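Local structure of guanine nucleotide exchange protein (Legionella pneumophila, 1XSZ) at residues 144-149 and 286-291; 104-109 and 278-283; 310-315 and 340-345; 298-303 and 328-333. The protein probably acts as a guanine nucleotide exchange factor for ADP-ribosylation factor (Arf) GTPases, carrying a second domain that caps the active site of its Sec7 domain. All blocks are in the same frame, centred on the assembly; numbering follows the deposited sequence. Where two conformers were deposited one is given.

Contact 1 (144-149 and 286-291)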
loop_
_atom_site.group_PDB
_atom_site.type_symbol
_atom_site.label_atom_id
_atom_site.label_comp_id
_atom_site.label_asym_id
_atom_site.label_seq_id
_atom_site.Cartn_x
_atom_site.Cartn_y
_atom_site.Cartn_z
ATOM N N LEU A 144 7.208 0.185 -17.203
ATOM C CA LEU A 144 8.206 0.561 -18.195
ATOM C C LEU A 144 9.366 1.327 -17.553
ATOM O O LEU A 144 10.519 1.181 -17.965
ATOM C CB LEU A 144 7.548 1.396 -19.304
ATOM C CG LEU A 144 8.431 1.783 -20.487
ATOM C CD1 LEU A 144 8.997 0.531 -21.150
ATOM C CD2 LEU A 144 7.599 2.574 -21.488
ATOM N N ASN A 145 9.061 2.145 -16.550
ATOM C CA ASN A 145 10.103 2.891 -15.847
ATOM C C ASN A 145 11.124 1.909 -15.245
ATOM O O ASN A 145 12.329 2.107 -15.367
ATOM C CB ASN A 145 9.461 3.761 -14.761
ATOM C CG ASN A 145 10.477 4.510 -13.927
ATOM O OD1 ASN A 145 10.691 4.187 -12.749
ATOM N ND2 ASN A 145 11.109 5.508 -14.521
ATOM N N THR A 146 10.641 0.848 -14.604
ATOM C CA THR A 146 11.552 -0.143 -14.033
ATOM C C THR A 146 12.274 -0.893 -15.151
ATOM O O THR A 146 13.484 -1.111 -15.095
ATOM C CB THR A 146 10.792 -1.166 -13.178
ATOM O OG1 THR A 146 10.325 -0.535 -11.985
ATOM C CG2 THR A 146 11.699 -2.343 -12.809
ATOM N N ASP A 147 11.522 -1.275 -16.173
ATOM C CA ASP A 147 12.092 -2.015 -17.285
ATOM C C ASP A 147 13.253 -1.279 -17.951
ATOM O O ASP A 147 14.294 -1.875 -18.239
ATOM C CB ASP A 147 10.986 -2.312 -18.300
ATOM C CG ASP A 147 11.408 -3.305 -19.352
ATOM O OD1 ASP A 147 11.803 -2.882 -20.453
ATOM O OD2 ASP A 147 11.341 -4.519 -19.063
ATOM N N LEU A 148 13.087 0.022 -18.172
ATOM C CA LEU A 148 14.111 0.812 -18.836
ATOM C C LEU A 148 15.258 1.286 -17.961
ATOM O O LEU A 148 16.378 1.456 -18.444
ATOM C CB LEU A 148 13.467 2.034 -19.508
ATOM C CG LEU A 148 12.412 1.733 -20.575
ATOM C CD1 LEU A 148 11.940 3.035 -21.224
ATOM C CD2 LEU A 148 13.006 0.796 -21.626
ATOM N N HIS A 149 14.994 1.480 -16.676
ATOM C CA HIS A 149 16.024 2.014 -15.792
ATOM C C HIS A 149 16.685 1.079 -14.787
ATOM O O HIS A 149 17.623 1.476 -14.098
ATOM C CB HIS A 149 15.463 3.264 -15.120
ATOM C CG HIS A 149 15.043 4.309 -16.106
ATOM N ND1 HIS A 149 15.921 4.847 -17.021
ATOM C CD2 HIS A 149 13.835 4.859 -16.372
ATOM C CE1 HIS A 149 15.271 5.684 -17.811
ATOM N NE2 HIS A 149 14.004 5.710 -17.437
ATOM N N SER A 286 11.227 -6.218 -9.292
ATOM C CA SER A 286 10.927 -5.647 -7.990
ATOM C C SER A 286 12.145 -5.322 -7.134
ATOM O O SER A 286 12.124 -4.358 -6.371
ATOM C CB SER A 286 9.998 -6.578 -7.204
ATOM O OG SER A 286 10.671 -7.765 -6.800
ATOM N N LYS A 287 13.202 -6.116 -7.273
ATOM C CA LYS A 287 14.422 -5.913 -6.494
ATOM C C LYS A 287 15.011 -4.521 -6.642
ATOM O O LYS A 287 15.678 -4.023 -5.738
ATOM C CB LYS A 287 15.489 -6.933 -6.897
ATOM C CG LYS A 287 15.185 -8.368 -6.507
ATOM C CD LYS A 287 16.361 -9.271 -6.846
ATOM C CE LYS A 287 16.088 -10.718 -6.467
ATOM N NZ LYS A 287 14.977 -11.308 -7.264
ATOM N N TRP A 288 14.760 -3.897 -7.788
ATOM C CA TRP A 288 15.289 -2.570 -8.074
ATOM C C TRP A 288 14.774 -1.531 -7.081
ATOM O O TRP A 288 15.484 -0.581 -6.726
ATOM C CB TRP A 288 14.901 -2.175 -9.503
ATOM C CG TRP A 288 15.531 -0.911 -9.988
ATOM C CD1 TRP A 288 16.864 -0.615 -10.017
ATOM C CD2 TRP A 288 14.856 0.220 -10.548
ATOM N NE1 TRP A 288 17.061 0.632 -10.562
ATOM C CE2 TRP A 288 15.844 1.167 -10.895
ATOM C CE3 TRP A 288 13.509 0.523 -10.791
ATOM C CZ2 TRP A 288 15.527 2.401 -11.474
ATOM C CZ3 TRP A 288 13.195 1.749 -11.365
ATOM C CH2 TRP A 288 14.203 2.673 -11.699
ATOM N N LEU A 289 13.549 -1.728 -6.610
ATOM C CA LEU A 289 12.931 -0.791 -5.684
ATOM C C LEU A 289 12.600 -1.356 -4.313
ATOM O O LEU A 289 12.493 -0.603 -3.345
ATOM C CB LEU A 289 11.645 -0.229 -6.300
ATOM C CG LEU A 289 11.812 0.585 -7.583
ATOM C CD1 LEU A 289 10.453 0.850 -8.218
ATOM C CD2 LEU A 289 12.524 1.887 -7.269
ATOM N N PHE A 290 12.442 -2.672 -4.219
ATOM C CA PHE A 290 12.061 -3.272 -2.951
ATOM C C PHE A 290 13.042 -4.269 -2.340
ATOM O O PHE A 290 12.701 -4.979 -1.396
ATOM C CB PHE A 290 10.667 -3.895 -3.090
ATOM C CG PHE A 290 9.616 -2.912 -3.538
ATOM C CD1 PHE A 290 9.328 -2.742 -4.889
ATOM C CD2 PHE A 290 8.957 -2.108 -2.609
ATOM C CE1 PHE A 290 8.400 -1.783 -5.312
ATOM C CE2 PHE A 290 8.031 -1.148 -3.021
ATOM C CZ PHE A 290 7.753 -0.986 -4.373
ATOM N N GLY A 291 14.258 -4.318 -2.870
ATOM C CA GLY A 291 15.261 -5.211 -2.314
ATOM C C GLY A 291 15.221 -6.655 -2.770
ATOM O O GLY A 291 14.353 -7.062 -3.541
#
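Where the capping domain closes over the Sec7 domain, one indole carries most of this contact: W288, on the short helix 287-290, reaches the last turns of helix 131-149 and lies against T146 and H149. Its CG is anti to the backbone N (chi1 -172°), which carries the ring out from the cap toward the Sec7 helix. The six-membered half goes in first. T146 meets its rim close to the ring plane, with OG1 3.6 Å from W288 CE3. The CB of H149 stands 3.7 Å from W288 CH2, and the carbonyl carbon of H149 sits 3.6 Å above one face of W288, toward its rim. On the opposite face lies CD2 of L289, a neighbour from the cap, so the indole is held between its own helix and the other domain. L289 also sends CD1 to within 4.0 Å of T146 OG1, and F257 packs on both residues. The imidazole of H149 is occupied elsewhere, with NE2 bonded to I189 O, and N150 and P151 extend the surface touched by the tryptophan. The sequence LNTDLH resembles the conserved motif that lines the Arf-binding groove of Sec7 domains, so the cap tryptophan probably sits at that groove.

Contact 2 (104-109 and 278-283)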
loop_
_atom_site.group_PDB
_atom_site.type_symbol
_atom_site.label_atom_id
_atom_site.label_comp_id
_atom_site.label_asym_id
_atom_site.label_seq_id
_atom_site.Cartn_x
_atom_site.Cartn_y
_atom_site.Cartn_z
ATOM N N GLY A 104 4.613 0.910 0.813
ATOM C CA GLY A 104 5.363 -0.201 0.255
ATOM C C GLY A 104 4.493 -1.437 0.133
ATOM O O GLY A 104 4.998 -2.557 0.091
ATOM N N GLU A 105 3.182 -1.225 0.068
ATOM C CA GLU A 105 2.206 -2.305 -0.040
ATOM C C GLU A 105 1.474 -2.185 -1.368
ATOM O O GLU A 105 0.976 -1.116 -1.716
ATOM C CB GLU A 105 1.215 -2.214 1.114
ATOM C CG GLU A 105 1.878 -2.332 2.483
ATOM C CD GLU A 105 0.969 -1.866 3.592
ATOM O OE1 GLU A 105 -0.033 -2.548 3.872
ATOM O OE2 GLU A 105 1.250 -0.798 4.176
ATOM N N ALA A 106 1.387 -3.300 -2.084
ATOM C CA ALA A 106 0.769 -3.347 -3.403
ATOM C C ALA A 106 -0.627 -2.755 -3.552
ATOM O O ALA A 106 -0.863 -1.950 -4.458
ATOM C CB ALA A 106 0.771 -4.779 -3.913
ATOM N N GLN A 107 -1.561 -3.144 -2.693
ATOM C CA GLN A 107 -2.916 -2.627 -2.839
ATOM C C GLN A 107 -3.018 -1.131 -2.593
ATOM O O GLN A 107 -3.848 -0.457 -3.208
ATOM C CB GLN A 107 -3.885 -3.394 -1.937
ATOM C CG GLN A 107 -4.059 -4.851 -2.360
ATOM C CD GLN A 107 -5.190 -5.553 -1.632
ATOM O OE1 GLN A 107 -5.453 -6.734 -1.869
ATOM N NE2 GLN A 107 -5.866 -4.834 -0.745
ATOM N N LYS A 108 -2.172 -0.605 -1.711
ATOM C CA LYS A 108 -2.187 0.824 -1.424
ATOM C C LYS A 108 -1.613 1.594 -2.608
ATOM O O LYS A 108 -2.148 2.637 -3.002
ATOM C CB LYS A 108 -1.396 1.107 -0.144
ATOM C CG LYS A 108 -2.115 0.619 1.098
ATOM C CD LYS A 108 -1.294 0.856 2.356
ATOM C CE LYS A 108 -2.062 0.410 3.585
ATOM N NZ LYS A 108 -1.197 0.454 4.802
ATOM N N ILE A 109 -0.527 1.090 -3.177
ATOM C CA ILE A 109 0.070 1.718 -4.349
ATOM C C ILE A 109 -0.980 1.742 -5.464
ATOM O O ILE A 109 -1.163 2.750 -6.147
ATOM C CB ILE A 109 1.297 0.914 -4.827
ATOM C CG1 ILE A 109 2.436 1.077 -3.822
ATOM C CG2 ILE A 109 1.744 1.384 -6.216
ATOM C CD1 ILE A 109 3.555 0.074 -4.002
ATOM N N GLN A 278 0.138 -10.190 3.956
ATOM C CA GLN A 278 0.620 -9.938 2.604
ATOM C C GLN A 278 1.934 -10.662 2.390
ATOM O O GLN A 278 2.785 -10.688 3.279
ATOM C CB GLN A 278 0.857 -8.443 2.391
ATOM C CG GLN A 278 -0.336 -7.566 2.639
ATOM C CD GLN A 278 0.044 -6.103 2.616
ATOM O OE1 GLN A 278 0.625 -5.619 1.644
ATOM N NE2 GLN A 278 -0.274 -5.394 3.686
ATOM N N VAL A 279 2.116 -11.222 1.204
ATOM C CA VAL A 279 3.339 -11.932 0.881
ATOM C C VAL A 279 4.004 -11.331 -0.353
ATOM O O VAL A 279 3.336 -11.049 -1.349
ATOM C CB VAL A 279 3.056 -13.431 0.617
ATOM C CG1 VAL A 279 4.332 -14.136 0.208
ATOM C CG2 VAL A 279 2.471 -14.077 1.865
ATOM N N TYR A 280 5.314 -11.127 -0.269
ATOM C CA TYR A 280 6.098 -10.593 -1.376
ATOM C C TYR A 280 7.347 -11.443 -1.566
ATOM O O TYR A 280 8.011 -11.791 -0.596
ATOM C CB TYR A 280 6.559 -9.150 -1.110
ATOM C CG TYR A 280 5.449 -8.153 -0.927
ATOM C CD1 TYR A 280 4.758 -8.068 0.277
ATOM C CD2 TYR A 280 5.054 -7.318 -1.976
ATOM C CE1 TYR A 280 3.698 -7.186 0.436
ATOM C CE2 TYR A 280 3.996 -6.433 -1.830
ATOM C CZ TYR A 280 3.318 -6.374 -0.626
ATOM O OH TYR A 280 2.244 -5.532 -0.485
ATOM N N THR A 281 7.655 -11.796 -2.808
ATOM C CA THR A 281 8.866 -12.548 -3.102
ATOM C C THR A 281 9.572 -11.757 -4.194
ATOM O O THR A 281 8.955 -11.321 -5.171
ATOM C CB THR A 281 8.580 -14.004 -3.554
ATOM O OG1 THR A 281 7.744 -14.006 -4.712
ATOM C CG2 THR A 281 7.903 -14.772 -2.441
ATOM N N PRO A 282 10.881 -11.551 -4.043
ATOM C CA PRO A 282 11.646 -10.787 -5.028
ATOM C C PRO A 282 11.817 -11.369 -6.422
ATOM O O PRO A 282 11.922 -12.581 -6.603
ATOM C CB PRO A 282 12.987 -10.585 -4.332
ATOM C CG PRO A 282 13.131 -11.858 -3.529
ATOM C CD PRO A 282 11.746 -12.016 -2.942
ATOM N N ASN A 283 11.808 -10.483 -7.414
ATOM C CA ASN A 283 12.065 -10.873 -8.790
ATOM C C ASN A 283 12.979 -9.800 -9.376
ATOM O O ASN A 283 13.218 -8.764 -8.749
ATOM C CB ASN A 283 10.771 -11.062 -9.605
ATOM C CG ASN A 283 9.939 -9.810 -9.710
ATOM O OD1 ASN A 283 10.394 -8.794 -10.227
ATOM N ND2 ASN A 283 8.702 -9.880 -9.233
HETATM O O HOH W 1 -1.382 -4.747 -0.209
#
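The phenol ring of Y280 meets A106 edge-on: the backbone N of A106 and the amide oxygen of Q278 both lie in the ring plane, at the hydroxyl end. The ring also makes a cation-pi contact with R295 and meets the ring of Y260. Here strand 274-280 of the cap's antiparallel sheet faces the start of helix 106-123. The sequence G104-E105-A106, just ahead of and at the start of the helix, resembles the loop of Sec7 domains that carries the glutamic finger, so E105 is probably that glutamate.

The hydroxyl works as a relay. A106 N gives its hydrogen to Y280 OH at 2.9 Å, nearly straight at 162°, and the hydroxyl passes its own to Q278 OE1, 2.7 Å away and in the carbonyl plane. A106 N, at the start of the helix, is thus met by the tyrosine hydroxyl, and Q107 N by a water that also donates to Q278 OE1. A106 CB also packs against Y280 CE2, 4.2 Å away.

E105, the N-cap residue, is gripped at both oxygens. Its extended chain crosses Q278 at about a right angle, with carboxylate and amide nearly coplanar; Q278 NE2 reaches OE1 from the anti side at 2.9 Å, and Q299 NE2 shares that oxygen. On the syn side of OE2 sits K108 NZ, 2.8 Å from E105 OE2, in a salt bridge whose lysine is also paired with D62.

Contact 3 (310-315 and 340-345)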
loop_
_atom_site.group_PDB
_atom_site.type_symbol
_atom_site.label_atom_id
_atom_site.label_comp_id
_atom_site.label_asym_id
_atom_site.label_seq_id
_atom_site.Cartn_x
_atom_site.Cartn_y
_atom_site.Cartn_z
ATOM N N ALA A 310 -3.437 -11.212 14.882
ATOM C CA ALA A 310 -2.270 -10.831 14.097
ATOM C C ALA A 310 -0.974 -11.212 14.825
ATOM O O ALA A 310 -0.035 -11.727 14.217
ATOM C CB ALA A 310 -2.303 -9.329 13.827
ATOM N N ALA A 311 -0.945 -10.971 16.136
ATOM C CA ALA A 311 0.234 -11.279 16.942
ATOM C C ALA A 311 0.528 -12.775 16.945
ATOM O O ALA A 311 1.686 -13.187 16.903
ATOM C CB ALA A 311 0.043 -10.779 18.366
ATOM N N LYS A 312 -0.523 -13.587 17.000
ATOM C CA LYS A 312 -0.349 -15.039 16.996
ATOM C C LYS A 312 0.250 -15.500 15.674
ATOM O O LYS A 312 1.153 -16.337 15.645
ATOM C CB LYS A 312 -1.687 -15.742 17.225
ATOM C CG LYS A 312 -2.222 -15.608 18.636
ATOM C CD LYS A 312 -3.553 -16.323 18.793
ATOM C CE LYS A 312 -4.127 -16.104 20.184
ATOM N NZ LYS A 312 -5.449 -16.769 20.345
ATOM N N ALA A 313 -0.252 -14.957 14.571
ATOM C CA ALA A 313 0.278 -15.341 13.271
ATOM C C ALA A 313 1.762 -14.968 13.182
ATOM O O ALA A 313 2.595 -15.775 12.777
ATOM C CB ALA A 313 -0.515 -14.662 12.155
ATOM N N ALA A 314 2.097 -13.743 13.582
ATOM C CA ALA A 314 3.483 -13.293 13.532
ATOM C C ALA A 314 4.393 -14.118 14.442
ATOM O O ALA A 314 5.518 -14.458 14.074
ATOM C CB ALA A 314 3.560 -11.809 13.911
ATOM N N ALA A 315 3.890 -14.447 15.629
ATOM C CA ALA A 315 4.666 -15.222 16.590
ATOM C C ALA A 315 4.869 -16.675 16.179
ATOM O O ALA A 315 5.793 -17.325 16.665
ATOM C CB ALA A 315 4.004 -15.163 17.959
ATOM N N ASP A 340 5.032 -10.069 21.983
ATOM C CA ASP A 340 5.890 -10.622 23.025
ATOM C C ASP A 340 5.121 -11.588 23.923
ATOM O O ASP A 340 5.675 -12.597 24.370
ATOM C CB ASP A 340 6.506 -9.508 23.878
ATOM C CG ASP A 340 7.629 -8.771 23.168
ATOM O OD1 ASP A 340 8.073 -9.201 22.080
ATOM O OD2 ASP A 340 8.086 -7.747 23.722
ATOM N N ASN A 341 3.857 -11.281 24.194
ATOM C CA ASN A 341 3.041 -12.155 25.029
ATOM C C ASN A 341 2.827 -13.489 24.332
ATOM O O ASN A 341 2.879 -14.544 24.970
ATOM C CB ASN A 341 1.700 -11.497 25.357
ATOM C CG ASN A 341 1.849 -10.347 26.328
ATOM O OD1 ASN A 341 2.837 -10.266 27.061
ATOM N ND2 ASN A 341 0.865 -9.457 26.354
ATOM N N GLN A 342 2.593 -13.459 23.025
ATOM C CA GLN A 342 2.404 -14.706 22.295
ATOM C C GLN A 342 3.707 -15.511 22.290
ATOM O O GLN A 342 3.680 -16.736 22.409
ATOM C CB GLN A 342 1.937 -14.435 20.862
ATOM C CG GLN A 342 0.519 -13.882 20.750
ATOM C CD GLN A 342 -0.509 -14.744 21.463
ATOM O OE1 GLN A 342 -0.449 -15.974 21.415
ATOM N NE2 GLN A 342 -1.466 -14.099 22.122
ATOM N N LYS A 343 4.850 -14.841 22.155
ATOM C CA LYS A 343 6.131 -15.550 22.173
ATOM C C LYS A 343 6.354 -16.181 23.546
ATOM O O LYS A 343 6.897 -17.286 23.650
ATOM C CB LYS A 343 7.294 -14.601 21.848
ATOM C CG LYS A 343 7.444 -14.272 20.371
ATOM C CD LYS A 343 7.792 -15.516 19.549
ATOM C CE LYS A 343 8.205 -15.136 18.134
ATOM N NZ LYS A 343 8.450 -16.341 17.283
ATOM N N LYS A 344 5.948 -15.479 24.599
ATOM C CA LYS A 344 6.102 -16.000 25.950
ATOM C C LYS A 344 5.244 -17.250 26.118
ATOM O O LYS A 344 5.672 -18.224 26.738
ATOM C CB LYS A 344 5.701 -14.948 26.986
ATOM C CG LYS A 344 6.710 -13.825 27.159
ATOM C CD LYS A 344 6.285 -12.874 28.266
ATOM C CE LYS A 344 7.330 -11.796 28.505
ATOM N NZ LYS A 344 6.937 -10.890 29.618
ATOM N N LEU A 345 4.039 -17.218 25.560
ATOM C CA LEU A 345 3.131 -18.361 25.646
ATOM C C LEU A 345 3.788 -19.572 24.992
ATOM O O LEU A 345 3.791 -20.670 25.550
ATOM C CB LEU A 345 1.810 -18.055 24.934
ATOM C CG LEU A 345 0.815 -19.216 24.834
ATOM C CD1 LEU A 345 0.438 -19.681 26.230
ATOM C CD2 LEU A 345 -0.421 -18.779 24.063
HETATM O O HOH W 2 8.155 -14.188 14.879
#
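The ammonium group of K343 bonds to the backbone O of A315, with NZ 2.9 Å from that oxygen. The approach is bent, the C=O...N angle being 126°, and the nitrogen is tilted from the carbonyl plane. Two weak partners add to it: the backbone O of F317, and a water whose oxygen is 3.2 Å from K343 NZ. A bend at chi2 (-64°) brings the lysine's tail round toward the other helix. Because A315 is the last residue of helix 306-315, the positive charge sits at a helix C terminus, where the carbonyl oxygens at the helix end and the helix dipole would probably favour it.

The two helices belong to the capping domain, and their axes approach to 8.7 Å at a crossing angle of -55°. Such closeness suits the alanines on one side of helix 306-315, which form a smooth surface for Q342. Its CB rests against A315 CB at 3.6 Å, and its CG lies 3.9 Å from A311 CB. Q342 then folds at chi2 and lays its amide against the aliphatic part of K312, the two chains crossing at a slant. The nearest approach there is from K312 CG to Q342 OE1, 3.3 Å.

Contact 4 (298-303 and 328-333)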
loop_
_atom_site.group_PDB
_atom_site.type_symbol
_atom_site.label_atom_id
_atom_site.label_comp_id
_atom_site.label_asym_id
_atom_site.label_seq_id
_atom_site.Cartn_x
_atom_site.Cartn_y
_atom_site.Cartn_z
ATOM N N ILE A 298 1.959 -8.448 8.304
ATOM C CA ILE A 298 0.774 -8.875 9.040
ATOM C C ILE A 298 0.162 -7.689 9.763
ATOM O O ILE A 298 0.839 -7.015 10.542
ATOM C CB ILE A 298 1.150 -9.966 10.069
ATOM C CG1 ILE A 298 1.821 -11.136 9.347
ATOM C CG2 ILE A 298 -0.086 -10.428 10.820
ATOM C CD1 ILE A 298 2.327 -12.236 10.269
ATOM N N GLN A 299 -1.117 -7.437 9.509
ATOM C CA GLN A 299 -1.800 -6.302 10.115
ATOM C C GLN A 299 -3.122 -6.672 10.759
ATOM O O GLN A 299 -3.941 -7.365 10.161
ATOM C CB GLN A 299 -2.057 -5.227 9.054
ATOM C CG GLN A 299 -0.799 -4.743 8.363
ATOM C CD GLN A 299 -1.080 -3.873 7.154
ATOM O OE1 GLN A 299 -2.157 -3.935 6.558
ATOM N NE2 GLN A 299 -0.096 -3.075 6.767
ATOM N N PRO A 300 -3.348 -6.216 11.993
ATOM C CA PRO A 300 -4.612 -6.525 12.665
ATOM C C PRO A 300 -5.705 -5.590 12.158
ATOM O O PRO A 300 -5.426 -4.444 11.797
ATOM C CB PRO A 300 -4.288 -6.283 14.136
ATOM C CG PRO A 300 -3.297 -5.150 14.069
ATOM C CD PRO A 300 -2.409 -5.531 12.900
ATOM N N GLY A 301 -6.939 -6.084 12.125
ATOM C CA GLY A 301 -8.054 -5.267 11.688
ATOM C C GLY A 301 -8.503 -4.355 12.812
ATOM O O GLY A 301 -7.920 -4.371 13.895
ATOM N N GLN A 302 -9.546 -3.567 12.571
ATOM C CA GLN A 302 -10.037 -2.644 13.589
ATOM C C GLN A 302 -10.929 -3.290 14.649
ATOM O O GLN A 302 -11.086 -2.742 15.738
ATOM C CB GLN A 302 -10.784 -1.479 12.931
ATOM C CG GLN A 302 -11.991 -1.887 12.107
ATOM C CD GLN A 302 -12.736 -0.688 11.547
ATOM O OE1 GLN A 302 -13.254 0.139 12.298
ATOM N NE2 GLN A 302 -12.788 -0.587 10.224
ATOM N N THR A 303 -11.504 -4.450 14.339
ATOM C CA THR A 303 -12.379 -5.140 15.286
ATOM C C THR A 303 -11.612 -5.658 16.498
ATOM O O THR A 303 -10.417 -5.943 16.414
ATOM C CB THR A 303 -13.109 -6.331 14.627
ATOM O OG1 THR A 303 -12.149 -7.268 14.126
ATOM C CG2 THR A 303 -13.995 -5.849 13.488
ATOM N N TYR A 328 -3.358 2.435 11.942
ATOM C CA TYR A 328 -4.231 3.572 12.197
ATOM C C TYR A 328 -4.979 3.406 13.520
ATOM O O TYR A 328 -5.284 4.386 14.197
ATOM C CB TYR A 328 -5.235 3.716 11.052
ATOM C CG TYR A 328 -6.045 4.992 11.086
ATOM C CD1 TYR A 328 -5.441 6.229 10.857
ATOM C CD2 TYR A 328 -7.419 4.962 11.320
ATOM C CE1 TYR A 328 -6.187 7.408 10.853
ATOM C CE2 TYR A 328 -8.178 6.137 11.320
ATOM C CZ TYR A 328 -7.553 7.353 11.084
ATOM O OH TYR A 328 -8.286 8.522 11.052
ATOM N N ASP A 329 -5.247 2.160 13.901
ATOM C CA ASP A 329 -5.998 1.885 15.123
ATOM C C ASP A 329 -5.184 1.476 16.347
ATOM O O ASP A 329 -5.621 1.689 17.477
ATOM C CB ASP A 329 -7.031 0.789 14.853
ATOM C CG ASP A 329 -7.901 1.090 13.655
ATOM O OD1 ASP A 329 -8.631 2.100 13.693
ATOM O OD2 ASP A 329 -7.851 0.315 12.678
ATOM N N TYR A 330 -4.010 0.892 16.134
ATOM C CA TYR A 330 -3.203 0.423 17.260
ATOM C C TYR A 330 -1.814 1.034 17.371
ATOM O O TYR A 330 -1.082 1.113 16.387
ATOM C CB TYR A 330 -3.066 -1.099 17.182
ATOM C CG TYR A 330 -4.382 -1.816 17.003
ATOM C CD1 TYR A 330 -5.319 -1.864 18.032
ATOM C CD2 TYR A 330 -4.700 -2.429 15.793
ATOM C CE1 TYR A 330 -6.546 -2.503 17.857
ATOM C CE2 TYR A 330 -5.919 -3.069 15.608
ATOM C CZ TYR A 330 -6.837 -3.102 16.644
ATOM O OH TYR A 330 -8.046 -3.732 16.461
ATOM N N GLU A 331 -1.454 1.440 18.587
ATOM C CA GLU A 331 -0.144 2.023 18.852
ATOM C C GLU A 331 0.891 0.910 18.729
ATOM O O GLU A 331 0.588 -0.260 18.973
ATOM C CB GLU A 331 -0.104 2.622 20.259
ATOM C CG GLU A 331 -1.312 3.484 20.588
ATOM C CD GLU A 331 -1.207 4.154 21.946
ATOM O OE1 GLU A 331 -0.765 3.492 22.910
ATOM O OE2 GLU A 331 -1.578 5.342 22.050
ATOM N N VAL A 332 2.112 1.269 18.359
ATOM C CA VAL A 332 3.155 0.269 18.177
ATOM C C VAL A 332 3.414 -0.528 19.459
ATOM O O VAL A 332 3.687 -1.730 19.410
ATOM C CB VAL A 332 4.470 0.924 17.656
ATOM C CG1 VAL A 332 5.158 1.716 18.761
ATOM C CG2 VAL A 332 5.393 -0.141 17.085
ATOM N N GLY A 333 3.305 0.129 20.607
ATOM C CA GLY A 333 3.530 -0.563 21.861
ATOM C C GLY A 333 2.559 -1.708 22.067
ATOM O O GLY A 333 2.928 -2.752 22.606
HETATM O O HOH W 3 -5.440 -1.660 12.650
#
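Y330 leans across to P300 and G301, and its side chain can be traced outward from CB. The first torsion puts CG anti to the carbonyl carbon (chi1 -50°), which directs the ring from the loop ahead of helix 332-351 toward the end of strand 295-300 in the capping domain. Along one side of the ring, CD2 of Y330 comes first, touching P300 CG at 3.5 Å, and CE2 is still beside that proline carbon. CE2 and CZ also pass close to the carbonyl of G301, which lies at the ring edge and in its plane.

At the tip, the hydroxyl donates to G301 O across 2.6 Å, in the carbonyl plane and with a C=O...O angle of 146°. Two more backbone oxygens stand near: T303 O at 3.2 Å and Q302 O at 3.3 Å from Y330 OH. CB of D329 sits over the centre of one ring face. The carboxylate of D329 splits its work: OD2 lies 3.4 Å from Q302 CB and accepts from a water that also donates to P300 O, whereas OD1 makes a salt bridge with K23, on helix 22-35 of the Sec7 domain.

Toward carbonyl oxygens such as these the phenol hydroxyl can act only as a donor, and its short bond to G301 O joins the loop ahead of helix 332-351 to the residue after strand 295-300.

Overall arrangement
Contacts 1 and 2 both join the Sec7 range to the capping range, with centres about 13 Å apart; they touch through P282 and K287, on the chain that links strand 274-280 to helix 287-290. Contacts 3 and 4 lie wholly in the cap, centres about 14 Å apart, and interlock where A310 and A314 pack on I298 and P300. Contact 2 connects the pairs: E105 OE1 receives Q299 NE2 of contact 4 at 2.9 Å, and their strands 274-280 and 295-300 are neighbours in one sheet. The centres of contacts 1 and 4 are about 31 Å apart. Contact 2 probably lies at the active-site loop and contact 1 beside the groove.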